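PDB 3KXW: saframycin Mx1 synthetase B from Legionella pneumophila subsp. pneumophila, which belongs to the ANL superfamily of AMP-binding enzymes, with a large AMP-binding domain followed by a smaller C-terminal domain. Local coordinates for residues Ala55-Glu60 and Leu86-Ile91; Ile79-Gly84 and Ile146-Ile151; Val119-Asp124 and Pro138-Ile143. All blocks are in the same frame, centred on the assembly; numbering follows the deposited sequence.

Interaction 1: Ala55-Glu60 and Leu86-Ile91; sequences ATLQAE and LYAGCI
L57 sets its CG beside its own backbone N and opposite its carbonyl carbon (chi1 -72°), and with chi2 at 174° the CD1 branch is the one sent straight out toward A88. Q58, the next residue, starts the same way and stays extended at chi2, which carries its amide out alongside the same alanine. This is the packing of two helix ends: the last turn of helix 43-59 lies against the C-terminal end of helix 76-87, the connecting helix of a beta-alpha-beta crossover between the parallel, neighbouring strands 67-71 and 91-95. The backbones come nearest at Q58 and A88, whose CA atoms are 6.8 Å apart.

A88 is the small residue that both side chains meet. Its CB lies 4.2 Å from CD1 of L57, methyl against methyl. Q58 CG is 4.5 Å from the same CB, and its NE2 approaches the CA of A88 at 4.3 Å. These are loose van der Waals distances. A54, one turn before Q58, touches A88 as well, and V68 of strand 67-71 packs against L57, tying the helix end to the sheet.

Directly after A88 the helix is closed by a Schellman motif. G89 takes up positive phi (71°), and its N reaches back to O of L86 at 2.9 Å, one of two bonds into the last turn; the chain then heads for strand 91-95. On the other side, helix 43-59 ends at A59, and the N of E60, the first residue beyond it, still bonds O of T56 at 2.9 Å. The amide of Q58 is not idle beside the alanine: its NE2 also forms a hydrogen bond to the carbonyl O of Q160.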
loop_
_atom_site.group_PDB
_atom_site.type_symbol
_atom_site.label_atom_id
_atom_site.label_comp_id
_atom_site.label_asym_id
_atom_site.label_seq_id
_atom_site.Cartn_x
_atom_site.Cartn_y
_atom_site.Cartn_z
ATOM N N ALA A 55 26.686 5.164 -11.406
ATOM C CA ALA A 55 27.825 5.850 -12.031
ATOM C C ALA A 55 27.334 7.073 -12.816
ATOM O O ALA A 55 27.990 8.113 -12.849
ATOM C CB ALA A 55 28.582 4.895 -12.953
ATOM N N THR A 56 26.189 6.923 -13.471
ATOM C CA THR A 56 25.570 8.036 -14.171
ATOM C C THR A 56 25.163 9.158 -13.209
ATOM O O THR A 56 25.436 10.338 -13.456
ATOM C CB THR A 56 24.352 7.576 -14.980
ATOM O OG1 THR A 56 24.750 6.532 -15.872
ATOM C CG2 THR A 56 23.772 8.742 -15.761
ATOM N N LEU A 57 24.524 8.796 -12.100
ATOM C CA LEU A 57 24.168 9.800 -11.092
ATOM C C LEU A 57 25.410 10.554 -10.601
ATOM O O LEU A 57 25.426 11.782 -10.488
ATOM C CB LEU A 57 23.439 9.125 -9.902
ATOM C CG LEU A 57 22.017 8.639 -10.174
ATOM C CD1 LEU A 57 21.453 7.855 -8.964
ATOM C CD2 LEU A 57 21.100 9.824 -10.528
ATOM N N GLN A 58 26.462 9.803 -10.300
ATOM C CA GLN A 58 27.704 10.412 -9.858
ATOM C C GLN A 58 28.299 11.313 -10.947
ATOM O O GLN A 58 28.753 12.437 -10.657
ATOM C CB GLN A 58 28.687 9.322 -9.421
ATOM C CG GLN A 58 28.282 8.638 -8.122
ATOM C CD GLN A 58 29.139 7.420 -7.810
ATOM O OE1 GLN A 58 29.693 6.781 -8.708
ATOM N NE2 GLN A 58 29.223 7.080 -6.542
ATOM N N ALA A 59 28.256 10.849 -12.196
ATOM C CA ALA A 59 28.823 11.613 -13.302
ATOM C C ALA A 59 28.055 12.909 -13.499
ATOM O O ALA A 59 28.614 13.908 -13.967
ATOM C CB ALA A 59 28.802 10.794 -14.603
ATOM N N GLU A 60 26.780 12.897 -13.124
ATOM C CA GLU A 60 25.928 14.073 -13.288
ATOM C C GLU A 60 25.894 14.991 -12.074
ATOM O O GLU A 60 25.106 15.939 -12.028
ATOM C CB GLU A 60 24.507 13.648 -13.655
ATOM C CG GLU A 60 24.406 13.001 -15.020
ATOM C CD GLU A 60 24.660 13.998 -16.129
ATOM O OE1 GLU A 60 24.038 15.078 -16.102
ATOM O OE2 GLU A 60 25.482 13.709 -17.021
ATOM N N LEU A 86 20.494 3.925 -4.298
ATOM C CA LEU A 86 21.146 3.501 -3.074
ATOM C C LEU A 86 22.658 3.307 -3.261
ATOM O O LEU A 86 23.446 3.673 -2.390
ATOM C CB LEU A 86 20.526 2.207 -2.509
ATOM C CG LEU A 86 19.039 2.218 -2.133
ATOM C CD1 LEU A 86 18.682 1.087 -1.179
ATOM C CD2 LEU A 86 18.597 3.552 -1.603
ATOM N N TYR A 87 23.051 2.692 -4.375
ATOM C CA TYR A 87 24.468 2.493 -4.664
ATOM C C TYR A 87 25.230 3.807 -4.768
ATOM O O TYR A 87 26.427 3.827 -4.551
ATOM C CB TYR A 87 24.667 1.752 -5.973
ATOM C CG TYR A 87 24.579 0.237 -5.929
ATOM C CD1 TYR A 87 23.471 -0.424 -5.411
ATOM C CD2 TYR A 87 25.594 -0.535 -6.488
ATOM C CE1 TYR A 87 23.393 -1.830 -5.435
ATOM C CE2 TYR A 87 25.532 -1.934 -6.501
ATOM C CZ TYR A 87 24.427 -2.572 -5.985
ATOM O OH TYR A 87 24.397 -3.960 -6.039
ATOM N N ALA A 88 24.546 4.883 -5.139
ATOM C CA ALA A 88 25.181 6.201 -5.199
ATOM C C ALA A 88 25.135 6.948 -3.864
ATOM O O ALA A 88 25.641 8.066 -3.756
ATOM C CB ALA A 88 24.539 7.041 -6.293
ATOM N N GLY A 89 24.533 6.343 -2.849
ATOM C CA GLY A 89 24.334 7.007 -1.573
ATOM C C GLY A 89 23.288 8.111 -1.633
ATOM O O GLY A 89 23.197 8.941 -0.728
ATOM N N CYS A 90 22.497 8.119 -2.700
ATOM C CA CYS A 90 21.439 9.107 -2.857
ATOM C C CYS A 90 20.145 8.603 -2.219
ATOM O O CYS A 90 19.962 7.400 -2.040
ATOM C CB CYS A 90 21.218 9.428 -4.344
ATOM S SG CYS A 90 22.680 10.221 -5.131
ATOM N N ILE A 91 19.286 9.544 -1.843
ATOM C CA ILE A 91 18.014 9.238 -1.205
ATOM C C ILE A 91 16.956 9.054 -2.306
ATOM O O ILE A 91 16.593 10.005 -2.982
ATOM C CB ILE A 91 17.607 10.346 -0.223
ATOM C CG1 ILE A 91 18.667 10.496 0.885
ATOM C CG2 ILE A 91 16.181 10.089 0.372
ATOM C CD1 ILE A 91 18.341 11.561 1.896
#

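Interaction 2: Ile79-Gly84 and Ile146-Ile151; sequences IQAFLG and IALESI
Along 79-84, Q80 is the first to meet L148. Its CG lies beside the backbone N (chi1 -63°) and the chain runs on extended, so that the amide oxygen OE1 ends 4.1 Å from CD2 of L148, the two side chains passing at a slant. A81 follows with its methyl aimed at the same leucine: CB sits 4.1 Å from CD1 of L148. The fork of L148 is thus shared, one branch for each helix residue. The leucine gets there by turning its CG away from its backbone N (chi1 -151°). A81 and L148 are also the nearest pair along the backbone, with CA atoms 7.8 Å apart. F72, in the loop after strand 67-71, touches both.

Further along, F82 and L83 turn to other neighbours, F82 to helix 220-233 and L83 to helix 43-59. G84 continues the helix, its N bonded to O of Q80 at 2.9 Å. Q80 and A81 thus face the 3-10 turn that follows strand 143-147, part of a mixed sheet of the AMP-binding domain: the strand stops at A147, and L148 opens the turn. That turn is held by A147 O, which accepts two bonds from S150, one from N and one from OG at 2.7 Å, the latter in the carbonyl plane.

Between the helix and the turn the contact is van der Waals: methyl on methyl at A81, and the amide oxygen of Q80 beside a methyl. The polar bonds described here stay within each segment, and the contact therefore appears to rest on the packing of the buried L148 side chain, which also touches L120.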
loop_
_atom_site.group_PDB
_atom_site.type_symbol
_atom_site.label_atom_id
_atom_site.label_comp_id
_atom_site.label_asym_id
_atom_site.label_seq_id
_atom_site.Cartn_x
_atom_site.Cartn_y
_atom_site.Cartn_z
ATOM N N ILE A 79 12.843 -0.694 -10.230
ATOM C CA ILE A 79 13.669 -1.427 -9.259
ATOM C C ILE A 79 15.157 -1.195 -9.508
ATOM O O ILE A 79 15.939 -0.991 -8.570
ATOM C CB ILE A 79 13.350 -2.940 -9.306
ATOM C CG1 ILE A 79 11.892 -3.184 -8.876
ATOM C CG2 ILE A 79 14.320 -3.715 -8.416
ATOM C CD1 ILE A 79 11.359 -4.618 -9.214
ATOM N N GLN A 80 15.556 -1.203 -10.773
ATOM C CA GLN A 80 16.952 -0.885 -11.107
ATOM C C GLN A 80 17.311 0.536 -10.641
ATOM O O GLN A 80 18.390 0.762 -10.097
ATOM C CB GLN A 80 17.162 -0.998 -12.621
ATOM C CG GLN A 80 16.947 -2.415 -13.165
ATOM C CD GLN A 80 16.675 -2.445 -14.651
ATOM O OE1 GLN A 80 16.786 -1.437 -15.333
ATOM N NE2 GLN A 80 16.281 -3.602 -15.156
ATOM N N ALA A 81 16.413 1.488 -10.883
ATOM C CA ALA A 81 16.682 2.902 -10.566
ATOM C C ALA A 81 16.774 3.095 -9.060
ATOM O O ALA A 81 17.648 3.809 -8.566
ATOM C CB ALA A 81 15.599 3.832 -11.185
ATOM N N PHE A 82 15.884 2.432 -8.323
ATOM C CA PHE A 82 15.882 2.503 -6.866
ATOM C C PHE A 82 17.224 1.991 -6.307
ATOM O O PHE A 82 17.858 2.649 -5.476
ATOM C CB PHE A 82 14.700 1.693 -6.299
ATOM C CG PHE A 82 14.516 1.831 -4.791
ATOM C CD1 PHE A 82 13.677 2.800 -4.273
ATOM C CD2 PHE A 82 15.185 0.992 -3.912
ATOM C CE1 PHE A 82 13.495 2.941 -2.878
ATOM C CE2 PHE A 82 15.010 1.117 -2.511
ATOM C CZ PHE A 82 14.165 2.097 -2.008
ATOM N N LEU A 83 17.668 0.823 -6.752
ATOM C CA LEU A 83 18.927 0.314 -6.233
ATOM C C LEU A 83 20.078 1.222 -6.694
ATOM O O LEU A 83 21.040 1.472 -5.954
ATOM C CB LEU A 83 19.180 -1.121 -6.709
ATOM C CG LEU A 83 18.334 -2.180 -6.007
ATOM C CD1 LEU A 83 18.684 -3.520 -6.571
ATOM C CD2 LEU A 83 18.648 -2.161 -4.535
ATOM N N GLY A 84 19.981 1.705 -7.922
ATOM C CA GLY A 84 21.002 2.589 -8.464
ATOM C C GLY A 84 21.150 3.824 -7.574
ATOM O O GLY A 84 22.266 4.273 -7.312
ATOM N N ILE A 146 16.551 12.505 -16.701
ATOM C CA ILE A 146 17.404 11.582 -17.437
ATOM C C ILE A 146 16.607 10.335 -17.755
ATOM O O ILE A 146 15.983 9.735 -16.866
ATOM C CB ILE A 146 18.648 11.163 -16.629
ATOM C CG1 ILE A 146 19.506 12.371 -16.279
ATOM C CG2 ILE A 146 19.486 10.104 -17.410
ATOM C CD1 ILE A 146 20.722 12.002 -15.417
ATOM N N ALA A 147 16.598 9.959 -19.026
ATOM C CA ALA A 147 15.937 8.737 -19.453
ATOM C C ALA A 147 16.755 7.526 -19.051
ATOM O O ALA A 147 17.939 7.436 -19.367
ATOM C CB ALA A 147 15.745 8.752 -20.962
ATOM N N LEU A 148 16.119 6.563 -18.390
ATOM C CA LEU A 148 16.872 5.416 -17.901
ATOM C C LEU A 148 17.508 4.640 -19.064
ATOM O O LEU A 148 18.635 4.165 -18.943
ATOM C CB LEU A 148 16.012 4.502 -17.003
ATOM C CG LEU A 148 16.785 3.726 -15.926
ATOM C CD1 LEU A 148 17.302 4.614 -14.783
ATOM C CD2 LEU A 148 15.945 2.570 -15.367
ATOM N N GLU A 149 16.813 4.546 -20.195
ATOM C CA GLU A 149 17.371 3.850 -21.349
ATOM C C GLU A 149 18.690 4.427 -21.874
ATOM O O GLU A 149 19.402 3.761 -22.636
ATOM C CB GLU A 149 16.355 3.783 -22.495
ATOM C CG GLU A 149 15.165 2.897 -22.200
ATOM C CD GLU A 149 13.961 3.706 -21.755
ATOM O OE1 GLU A 149 14.177 4.818 -21.230
ATOM O OE2 GLU A 149 12.809 3.237 -21.944
ATOM N N SER A 150 19.004 5.664 -21.497
ATOM C CA SER A 150 20.222 6.319 -21.961
ATOM C C SER A 150 21.429 5.759 -21.208
ATOM O O SER A 150 22.595 6.018 -21.553
ATOM C CB SER A 150 20.115 7.831 -21.731
ATOM O OG SER A 150 20.326 8.149 -20.364
ATOM N N ILE A 151 21.140 4.994 -20.165
ATOM C CA ILE A 151 22.187 4.444 -19.309
ATOM C C ILE A 151 22.671 3.051 -19.771
ATOM O O ILE A 151 21.935 2.074 -19.714
ATOM C CB ILE A 151 21.729 4.419 -17.828
ATOM C CG1 ILE A 151 21.381 5.837 -17.386
ATOM C CG2 ILE A 151 22.812 3.819 -16.961
ATOM C CD1 ILE A 151 20.826 5.966 -15.969
#

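Interaction 3: Val119-Asp124 and Pro138-Ile143; sequences VLMIAD and PKFLKI
F140 meets both V119 and M121, through CB and the root of the ring. CE of M121, present as selenomethionine, lies 3.7 Å from CB of F140, on a chain that bends at chi3 (72°) and runs diagonally past the phenylalanine. CG1 of V119 meets the same CB at 4.0 Å, the two side chains crossing at about a right angle. With its CG set opposite the backbone N (chi1 169°), F140 carries its ring onward to L71, F129 and P98.

L141 folds back on its neighbour, its CG 3.6 Å above the plane of the F140 ring and over its centre. With K142 it forms the tip of a type I' turn, the two-residue loop of a tight beta hairpin joining strands 139-140 and 143-147. F140 and I143 close it with a pair of backbone bonds, the shorter from I143 N to F140 O at 2.8 Å. In the sheet strand 143-147 runs between strand 118-121, to which it is parallel, and edge strand 139-140.

I143 then meets V119 directly. Its CB is 4.1 Å from CG1 of V119, and its CG2 comes within 3.7 Å of the backbone N of V119, where the main chain of V119 pairs with P144 and I146.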
loop_
_atom_site.group_PDB
_atom_site.type_symbol
_atom_site.label_atom_id
_atom_site.label_comp_id
_atom_site.label_asym_id
_atom_site.label_seq_id
_atom_site.Cartn_x
_atom_site.Cartn_y
_atom_site.Cartn_z
ATOM N N VAL A 119 15.807 13.737 -11.730
ATOM C CA VAL A 119 14.702 12.783 -11.817
ATOM C C VAL A 119 15.009 11.751 -12.910
ATOM O O VAL A 119 15.473 12.100 -13.993
ATOM C CB VAL A 119 13.307 13.470 -12.022
ATOM C CG1 VAL A 119 13.304 14.388 -13.234
ATOM C CG2 VAL A 119 12.195 12.427 -12.141
ATOM N N LEU A 120 14.805 10.480 -12.580
ATOM C CA LEU A 120 14.910 9.391 -13.542
ATOM C C LEU A 120 13.530 8.942 -13.989
ATOM O O LEU A 120 12.595 8.871 -13.198
ATOM C CB LEU A 120 15.672 8.198 -12.944
ATOM C CG LEU A 120 17.050 8.587 -12.397
ATOM C CD1 LEU A 120 17.750 7.385 -11.798
ATOM C CD2 LEU A 120 17.959 9.226 -13.472
HETATM N N MSE A 121 13.390 8.650 -15.268
HETATM C CA MSE A 121 12.123 8.112 -15.766
HETATM C C MSE A 121 12.421 7.420 -17.080
HETATM O O MSE A 121 13.508 7.578 -17.597
HETATM C CB MSE A 121 11.124 9.257 -15.980
HETATM C CG MSE A 121 11.526 10.233 -17.093
HETATM SE SE MSE A 121 10.267 11.746 -17.196
HETATM C CE MSE A 121 10.772 12.729 -15.562
ATOM N N ILE A 122 11.464 6.688 -17.651
ATOM C CA ILE A 122 11.738 6.070 -18.955
ATOM C C ILE A 122 11.631 7.077 -20.113
ATOM O O ILE A 122 10.971 8.103 -19.986
ATOM C CB ILE A 122 10.864 4.839 -19.249
ATOM C CG1 ILE A 122 9.406 5.245 -19.470
ATOM C CG2 ILE A 122 11.030 3.783 -18.156
ATOM C CD1 ILE A 122 8.537 4.113 -19.965
ATOM N N ALA A 123 12.289 6.774 -21.234
ATOM C CA ALA A 123 12.337 7.691 -22.375
ATOM C C ALA A 123 10.959 8.167 -22.830
ATOM O O ALA A 123 10.761 9.352 -23.088
ATOM C CB ALA A 123 13.116 7.069 -23.545
ATOM N N ASP A 124 10.010 7.247 -22.916
ATOM C CA ASP A 124 8.632 7.598 -23.255
ATOM C C ASP A 124 8.107 8.697 -22.352
ATOM O O ASP A 124 7.323 9.547 -22.786
ATOM C CB ASP A 124 7.712 6.373 -23.155
ATOM C CG ASP A 124 7.839 5.445 -24.362
ATOM O OD1 ASP A 124 8.545 5.815 -25.334
ATOM O OD2 ASP A 124 7.228 4.351 -24.347
ATOM N N PRO A 138 16.291 18.174 -20.813
ATOM C CA PRO A 138 14.900 18.024 -20.384
ATOM C C PRO A 138 14.772 18.261 -18.886
ATOM O O PRO A 138 15.695 17.941 -18.137
ATOM C CB PRO A 138 14.586 16.559 -20.691
ATOM C CG PRO A 138 15.763 16.020 -21.419
ATOM C CD PRO A 138 16.925 16.886 -21.125
ATOM N N LYS A 139 13.634 18.813 -18.471
ATOM C CA LYS A 139 13.331 19.048 -17.060
ATOM C C LYS A 139 11.888 18.675 -16.732
ATOM O O LYS A 139 10.986 18.890 -17.538
ATOM C CB LYS A 139 13.600 20.509 -16.693
ATOM C CG LYS A 139 15.068 20.870 -16.768
ATOM C CD LYS A 139 15.317 22.318 -16.428
ATOM C CE LYS A 139 16.790 22.654 -16.623
ATOM N NZ LYS A 139 17.259 23.547 -15.524
ATOM N N PHE A 140 11.684 18.077 -15.559
ATOM C CA PHE A 140 10.343 17.819 -15.059
ATOM C C PHE A 140 10.124 18.670 -13.811
ATOM O O PHE A 140 10.872 18.553 -12.845
ATOM C CB PHE A 140 10.162 16.326 -14.727
ATOM C CG PHE A 140 8.900 16.025 -13.954
ATOM C CD1 PHE A 140 7.658 16.160 -14.560
ATOM C CD2 PHE A 140 8.959 15.613 -12.628
ATOM C CE1 PHE A 140 6.495 15.887 -13.865
ATOM C CE2 PHE A 140 7.788 15.344 -11.909
ATOM C CZ PHE A 140 6.558 15.479 -12.529
ATOM N N LEU A 141 9.123 19.546 -13.846
ATOM C CA LEU A 141 8.928 20.499 -12.757
ATOM C C LEU A 141 10.258 21.081 -12.290
ATOM O O LEU A 141 10.578 21.078 -11.092
ATOM C CB LEU A 141 8.173 19.839 -11.597
ATOM C CG LEU A 141 6.859 19.111 -11.899
ATOM C CD1 LEU A 141 6.315 18.506 -10.605
ATOM C CD2 LEU A 141 5.795 20.051 -12.531
ATOM N N LYS A 142 11.036 21.567 -13.259
ATOM C CA LYS A 142 12.324 22.237 -13.046
ATOM C C LYS A 142 13.470 21.346 -12.599
ATOM O O LYS A 142 14.549 21.846 -12.313
ATOM C CB LYS A 142 12.214 23.412 -12.069
ATOM C CG LYS A 142 11.064 24.347 -12.348
ATOM C CD LYS A 142 11.081 25.506 -11.367
ATOM C CE LYS A 142 9.772 26.275 -11.415
ATOM N NZ LYS A 142 9.797 27.445 -10.481
ATOM N N ILE A 143 13.242 20.039 -12.526
ATOM C CA ILE A 143 14.309 19.129 -12.115
ATOM C C ILE A 143 14.928 18.491 -13.346
ATOM O O ILE A 143 14.207 17.943 -14.173
ATOM C CB ILE A 143 13.786 17.973 -11.223
ATOM C CG1 ILE A 143 12.866 18.490 -10.118
ATOM C CG2 ILE A 143 14.969 17.197 -10.642
ATOM C CD1 ILE A 143 13.517 19.568 -9.258
#

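Overall arrangement
Interactions 1 and 2 share helix 76-87; their centres lie about 10 Å apart, and they meet where CG2 of I151 packs on OG1 of T56 at 3.5 Å. Interactions 2 and 3, with centres about 12 Å apart, are joined by two probable bonds at the end of the sheet, N of L148 to O of M121 at 2.9 Å and N of A123 to the side-chain OE1 of E149 at 2.7 Å. Interactions 1 and 3 do not touch: centres about 16 Å apart, nearest atoms about 4 Å. All three lie in the AMP-binding region, but the residues lining the 5'-o-[(s)-(dodecanoyloxy)(hydroxy)phosphoryl]adenosine pocket fall between positions 199 and 456, later in the chain.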